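Local coordinates for protein CghA (Chaetomium globosum, PDB 6KAW) that belongs to a fungal family of two-domain, all-beta proteins of the calycin clan, rich in antiparallel strands, at residues 237-242 and 257-262; 193-198 and 211-216. All blocks are in the same frame, centred on the assembly; numbering follows the deposited sequence.

Both interactions join the two strands of an antiparallel hairpin, but in different domains: interaction 2 lies in the N-terminal calycin-like domain and interaction 1 in the C-terminal one. Their centres are 33 Å apart on opposite sides of the chain's centre, and their nearest atoms stay about 20 Å from each other. Interaction 1 is mostly buried; its pairing is broken by a bulge, and charged groups are drawn inside among other charges. Interaction 2 keeps a regular register throughout and is two-faced: valine, leucine, methionine and phenylalanine pack inward, while its salt bridge between strands lies on the outer face, among exposed residues.

Interaction 1. Residues 237-242 and 257-262; sequences KEATDA and MRLVSK
Val260 O is shared by two successive amides of the facing segment, which marks a classic beta bulge between segments 237-242 and 257-262. Thr240 N gives it a nearly straight bond of 2.8 Å (169° at the hydrogen), whereas the bond from Asp241 N is weak. The antiparallel pairing therefore slips by one residue: Ala239 faces Ser261 before the bulge, and Asp241 pairs with Val260 and Ala242 with Leu259 after it. Val260 N returns a bond to Asp241 O, and Lys262 N reaches Glu238 O where the pairing ends.

The chain turns a corner at Thr240, and two side chains fasten it. Thr240 OG1, held between its own N and carbonyl carbon (chi1 46°), donates to Ser261 O at 2.7 Å, approaching from above the plane of that carbonyl. The Lys262 chain bends at chi2 and brings NZ within 2.9 Å of Ala239 O, while the carbonyls of Gly236 and Ser394 also bind that ammonium. Beyond the bulge, Arg258 curls through two bends so that NH2 meets Asp241 OD1, with the carboxylate and guanidinium planes 81° apart. The modelled separation is implausibly short, so the exact length of this salt bridge is doubtful. Val260 CG2 lies 3.7 Å above one face of the guanidinium, off toward its rim. On the other side of the sheet Ala242 CB packs against Leu259 CD2 at 3.7 Å and against Met257 CE at 3.9 Å.

Asp241 OD2 is bridged by Lys307 and Arg319, so three basic side chains gather at this buried carboxylate and together balance its charge. Beyond the bulge a charged cluster lies on the Asp241 and Val260 face and apolar contacts on the Ala242 and Leu259 face, while side chain to carbonyl bonds secure the corner.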
loop_
_atom_site.group_PDB
_atom_site.type_symbol
_atom_site.label_atom_id
_atom_site.label_comp_id
_atom_site.label_asym_id
_atom_site.label_seq_id
_atom_site.Cartn_x
_atom_site.Cartn_y
_atom_site.Cartn_z
ATOM N N LYS A 237 9.878 13.744 -5.728
ATOM C CA LYS A 237 10.170 15.157 -5.588
ATOM C C LYS A 237 9.397 15.790 -4.447
ATOM O O LYS A 237 9.542 16.974 -4.173
ATOM C CB LYS A 237 9.888 15.887 -6.902
ATOM C CG LYS A 237 10.799 15.455 -8.045
ATOM C CD LYS A 237 10.921 16.556 -9.127
ATOM C CE LYS A 237 10.329 16.069 -10.424
ATOM N NZ LYS A 237 9.929 17.118 -11.427
ATOM N N GLU A 238 8.596 14.991 -3.759
ATOM C CA GLU A 238 7.854 15.501 -2.617
ATOM C C GLU A 238 8.289 14.870 -1.285
ATOM O O GLU A 238 8.112 15.477 -0.235
ATOM C CB GLU A 238 6.352 15.293 -2.835
ATOM C CG GLU A 238 5.760 16.269 -3.856
ATOM C CD GLU A 238 6.097 17.720 -3.527
ATOM O OE1 GLU A 238 5.549 18.242 -2.531
ATOM O OE2 GLU A 238 6.917 18.334 -4.248
ATOM N N ALA A 239 8.875 13.677 -1.323
ATOM C CA ALA A 239 9.132 12.931 -0.092
ATOM C C ALA A 239 10.588 12.537 0.100
ATOM O O ALA A 239 11.343 12.423 -0.859
ATOM C CB ALA A 239 8.263 11.680 -0.053
ATOM N N THR A 240 10.963 12.322 1.356
ATOM C CA THR A 240 12.244 11.725 1.700
ATOM C C THR A 240 12.014 10.373 2.349
ATOM O O THR A 240 12.949 9.605 2.546
ATOM C CB THR A 240 13.066 12.600 2.667
ATOM O OG1 THR A 240 12.222 13.060 3.732
ATOM C CG2 THR A 240 13.680 13.824 1.934
ATOM N N ASP A 241 10.755 10.088 2.674
ATOM C CA ASP A 241 10.411 8.883 3.419
ATOM C C ASP A 241 8.948 8.523 3.170
ATOM O O ASP A 241 8.065 9.354 3.345
ATOM C CB ASP A 241 10.651 9.087 4.921
ATOM C CG ASP A 241 10.920 7.789 5.663
ATOM O OD1 ASP A 241 10.035 6.903 5.682
ATOM O OD2 ASP A 241 12.016 7.657 6.247
ATOM N N ALA A 242 8.708 7.280 2.775
ATOM C CA ALA A 242 7.351 6.778 2.573
ATOM C C ALA A 242 7.214 5.410 3.247
ATOM O O ALA A 242 7.883 4.458 2.851
ATOM C CB ALA A 242 7.038 6.684 1.090
ATOM N N MET A 257 -0.149 4.634 5.651
ATOM C CA MET A 257 0.704 5.193 4.608
ATOM C C MET A 257 1.200 6.546 5.140
ATOM O O MET A 257 0.406 7.473 5.252
ATOM C CB MET A 257 -0.060 5.348 3.285
ATOM C CG MET A 257 0.820 5.705 2.077
ATOM S SD MET A 257 2.083 4.473 1.686
ATOM C CE MET A 257 3.556 5.381 2.091
ATOM N N ARG A 258 2.482 6.636 5.519
ATOM C CA ARG A 258 3.038 7.851 6.157
ATOM C C ARG A 258 4.130 8.473 5.288
ATOM O O ARG A 258 5.032 7.764 4.838
ATOM C CB ARG A 258 3.632 7.558 7.555
ATOM C CG ARG A 258 4.152 8.828 8.324
ATOM C CD ARG A 258 5.650 8.726 8.700
ATOM N NE ARG A 258 6.319 8.424 7.478
ATOM C CZ ARG A 258 7.423 7.715 7.330
ATOM N NH1 ARG A 258 8.116 7.230 8.359
ATOM N NH2 ARG A 258 7.828 7.521 6.097
ATOM N N LEU A 259 4.056 9.792 5.086
ATOM C CA LEU A 259 5.041 10.517 4.285
ATOM C C LEU A 259 5.788 11.546 5.118
ATOM O O LEU A 259 5.202 12.212 5.973
ATOM C CB LEU A 259 4.381 11.231 3.098
ATOM C CG LEU A 259 3.672 10.370 2.055
ATOM C CD1 LEU A 259 2.928 11.242 1.060
ATOM C CD2 LEU A 259 4.674 9.495 1.344
ATOM N N VAL A 260 7.087 11.647 4.858
ATOM C CA VAL A 260 7.904 12.742 5.353
ATOM C C VAL A 260 8.429 13.474 4.119
ATOM O O VAL A 260 9.030 12.857 3.238
ATOM C CB VAL A 260 9.075 12.244 6.228
ATOM C CG1 VAL A 260 9.897 13.428 6.759
ATOM C CG2 VAL A 260 8.552 11.352 7.372
ATOM N N SER A 261 8.194 14.778 4.045
ATOM C CA SER A 261 8.514 15.522 2.831
ATOM C C SER A 261 10.004 15.801 2.622
ATOM O O SER A 261 10.863 15.405 3.408
ATOM C CB SER A 261 7.770 16.863 2.818
ATOM O OG SER A 261 8.509 17.847 3.528
ATOM N N LYS A 262 10.281 16.514 1.536
ATOM C CA LYS A 262 11.607 17.036 1.235
ATOM C C LYS A 262 11.962 18.195 2.174
ATOM O O LYS A 262 11.073 18.789 2.769
ATOM C CB LYS A 262 11.642 17.504 -0.221
ATOM C CG LYS A 262 12.702 16.867 -1.072
ATOM C CD LYS A 262 12.308 15.499 -1.529
ATOM C CE LYS A 262 13.272 14.999 -2.587
ATOM N NZ LYS A 262 13.107 13.541 -2.816
#

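Interaction 2. Residues 193-198 and 211-216; sequences TVDLTF and EKRMVL
Leu196 O is gripped from both faces of its carbonyl plane, by Met214 N at 3.0 Å in the regular pairing of the strands and by Arg213 NH1, also at 3.0 Å. The second donor stands well above the plane, 64° out of it. The same guanidinium holds Asp195 end-on: NH1 and NH2 both donate to OD1, at 2.9 and 3.0 Å, with carboxylate and guanidinium nearly coplanar, 11° apart. Bends at chi2 and chi3 fold the arginine back across the facing strand, laying CD 3.3 Å from Thr197 OG1. Three N-H bonds to two acceptors thus fix the rotation of the guanidinium on this exposed face, where Thr197 CG2 also touches the Glu211 side chain.

The other face is mainly apolar, with Lys212 at its partly exposed end. Val194 CG2, placed between its own N and carbonyl carbon (chi1 -54°), touches both Met214 CG and Leu216 CG, 3.7 Å from each. Farther along, Phe198 turns its edge to the neighbouring strand, with CE1 4.0 Å from Met214 CB. Phe62 touches Leu196, Phe198 and Met214, while Trp85 and Trp91 meet the Phe198 ring edge-to-face; Lys212 adds a cation-pi contact with Trp85 and a salt bridge to Asp87.

Backbone bonds link Val194 with Leu216, Leu196 with Met214 and Phe198 with Lys212, the last including a 2.7 Å bond from Phe198 N to Lys212 O. With its unbroken antiparallel pairing, an outer face dominated by polar side chains and a largely aliphatic inner face completed by Phe198, this is an amphipathic beta hairpin, as suits the strand-built calycin-like fold of the N-terminal domain.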
loop_
_atom_site.group_PDB
_atom_site.type_symbol
_atom_site.label_atom_id
_atom_site.label_comp_id
_atom_site.label_asym_id
_atom_site.label_seq_id
_atom_site.Cartn_x
_atom_site.Cartn_y
_atom_site.Cartn_z
ATOM N N THR A 193 -7.613 -14.960 -0.089
ATOM C CA THR A 193 -7.105 -16.218 -0.612
ATOM C C THR A 193 -6.119 -15.952 -1.728
ATOM O O THR A 193 -6.217 -14.936 -2.427
ATOM C CB THR A 193 -8.224 -17.143 -1.170
ATOM O OG1 THR A 193 -8.714 -16.619 -2.413
ATOM C CG2 THR A 193 -9.361 -17.296 -0.181
ATOM N N VAL A 194 -5.155 -16.853 -1.891
ATOM C CA VAL A 194 -4.308 -16.831 -3.071
ATOM C C VAL A 194 -4.130 -18.254 -3.578
ATOM O O VAL A 194 -4.151 -19.221 -2.815
ATOM C CB VAL A 194 -2.899 -16.188 -2.818
ATOM C CG1 VAL A 194 -3.028 -14.790 -2.199
ATOM C CG2 VAL A 194 -2.027 -17.079 -1.952
ATOM N N ASP A 195 -3.946 -18.361 -4.880
ATOM C CA ASP A 195 -3.690 -19.625 -5.526
ATOM C C ASP A 195 -2.836 -19.288 -6.730
ATOM O O ASP A 195 -3.344 -19.011 -7.806
ATOM C CB ASP A 195 -5.010 -20.318 -5.917
ATOM C CG ASP A 195 -4.814 -21.780 -6.292
ATOM O OD1 ASP A 195 -3.701 -22.143 -6.711
ATOM O OD2 ASP A 195 -5.784 -22.561 -6.170
ATOM N N LEU A 196 -1.525 -19.263 -6.528
ATOM C CA LEU A 196 -0.627 -18.711 -7.522
ATOM C C LEU A 196 0.487 -19.678 -7.852
ATOM O O LEU A 196 0.866 -20.506 -7.028
ATOM C CB LEU A 196 -0.026 -17.386 -7.025
ATOM C CG LEU A 196 -1.023 -16.265 -6.730
ATOM C CD1 LEU A 196 -0.427 -15.276 -5.735
ATOM C CD2 LEU A 196 -1.401 -15.566 -8.019
ATOM N N THR A 197 1.016 -19.555 -9.061
ATOM C CA THR A 197 2.188 -20.313 -9.451
ATOM C C THR A 197 3.241 -19.359 -9.976
ATOM O O THR A 197 2.953 -18.519 -10.818
ATOM C CB THR A 197 1.845 -21.373 -10.507
ATOM O OG1 THR A 197 0.857 -22.254 -9.972
ATOM C CG2 THR A 197 3.076 -22.178 -10.887
ATOM N N PHE A 198 4.458 -19.486 -9.459
ATOM C CA PHE A 198 5.551 -18.594 -9.814
ATOM C C PHE A 198 6.645 -19.352 -10.545
ATOM O O PHE A 198 6.954 -20.485 -10.201
ATOM C CB PHE A 198 6.157 -17.940 -8.571
ATOM C CG PHE A 198 5.211 -17.052 -7.819
ATOM C CD1 PHE A 198 4.282 -17.592 -6.937
ATOM C CD2 PHE A 198 5.276 -15.670 -7.963
ATOM C CE1 PHE A 198 3.422 -16.772 -6.230
ATOM C CE2 PHE A 198 4.417 -14.847 -7.258
ATOM C CZ PHE A 198 3.487 -15.395 -6.397
ATOM N N GLU A 211 8.963 -24.325 -10.917
ATOM C CA GLU A 211 7.772 -23.621 -10.468
ATOM C C GLU A 211 7.636 -23.676 -8.951
ATOM O O GLU A 211 8.073 -24.632 -8.311
ATOM C CB GLU A 211 6.524 -24.209 -11.121
ATOM C CG GLU A 211 6.446 -24.013 -12.621
ATOM C CD GLU A 211 5.143 -24.538 -13.199
ATOM O OE1 GLU A 211 4.570 -25.488 -12.619
ATOM O OE2 GLU A 211 4.681 -23.988 -14.223
ATOM N N LYS A 212 7.031 -22.646 -8.376
ATOM C CA LYS A 212 6.768 -22.633 -6.946
ATOM C C LYS A 212 5.344 -22.156 -6.743
ATOM O O LYS A 212 4.905 -21.235 -7.423
ATOM C CB LYS A 212 7.773 -21.732 -6.208
ATOM C CG LYS A 212 7.784 -21.909 -4.691
ATOM C CD LYS A 212 8.892 -21.080 -4.044
ATOM C CE LYS A 212 9.032 -21.365 -2.555
ATOM N NZ LYS A 212 9.952 -22.505 -2.272
ATOM N N ARG A 213 4.625 -22.804 -5.827
ATOM C CA ARG A 213 3.239 -22.469 -5.527
ATOM C C ARG A 213 3.104 -21.600 -4.284
ATOM O O ARG A 213 3.883 -21.724 -3.344
ATOM C CB ARG A 213 2.408 -23.748 -5.310
ATOM C CG ARG A 213 2.424 -24.736 -6.469
ATOM C CD ARG A 213 1.337 -24.436 -7.500
ATOM N NE ARG A 213 0.031 -24.948 -7.095
ATOM C CZ ARG A 213 -1.013 -24.189 -6.772
ATOM N NH1 ARG A 213 -0.910 -22.864 -6.796
ATOM N NH2 ARG A 213 -2.163 -24.756 -6.428
ATOM N N MET A 214 2.087 -20.745 -4.275
ATOM C CA MET A 214 1.653 -20.098 -3.042
ATOM C C MET A 214 0.152 -20.261 -2.905
ATOM O O MET A 214 -0.613 -19.757 -3.718
ATOM C CB MET A 214 2.025 -18.612 -3.013
ATOM C CG MET A 214 1.581 -17.906 -1.734
ATOM S SD MET A 214 2.059 -16.148 -1.683
ATOM C CE MET A 214 3.851 -16.248 -1.856
ATOM N N VAL A 215 -0.262 -20.960 -1.860
ATOM C CA VAL A 215 -1.663 -21.229 -1.640
ATOM C C VAL A 215 -2.068 -20.784 -0.251
ATOM O O VAL A 215 -1.480 -21.212 0.746
ATOM C CB VAL A 215 -1.998 -22.737 -1.793
ATOM C CG1 VAL A 215 -3.464 -22.987 -1.457
ATOM C CG2 VAL A 215 -1.659 -23.236 -3.182
ATOM N N LEU A 216 -3.089 -19.940 -0.196
ATOM C CA LEU A 216 -3.697 -19.547 1.061
ATOM C C LEU A 216 -5.203 -19.717 0.907
ATOM O O LEU A 216 -5.826 -19.010 0.122
ATOM C CB LEU A 216 -3.329 -18.103 1.429
ATOM C CG LEU A 216 -1.842 -17.824 1.693
ATOM C CD1 LEU A 216 -1.572 -16.331 1.905
ATOM C CD2 LEU A 216 -1.330 -18.627 2.871
#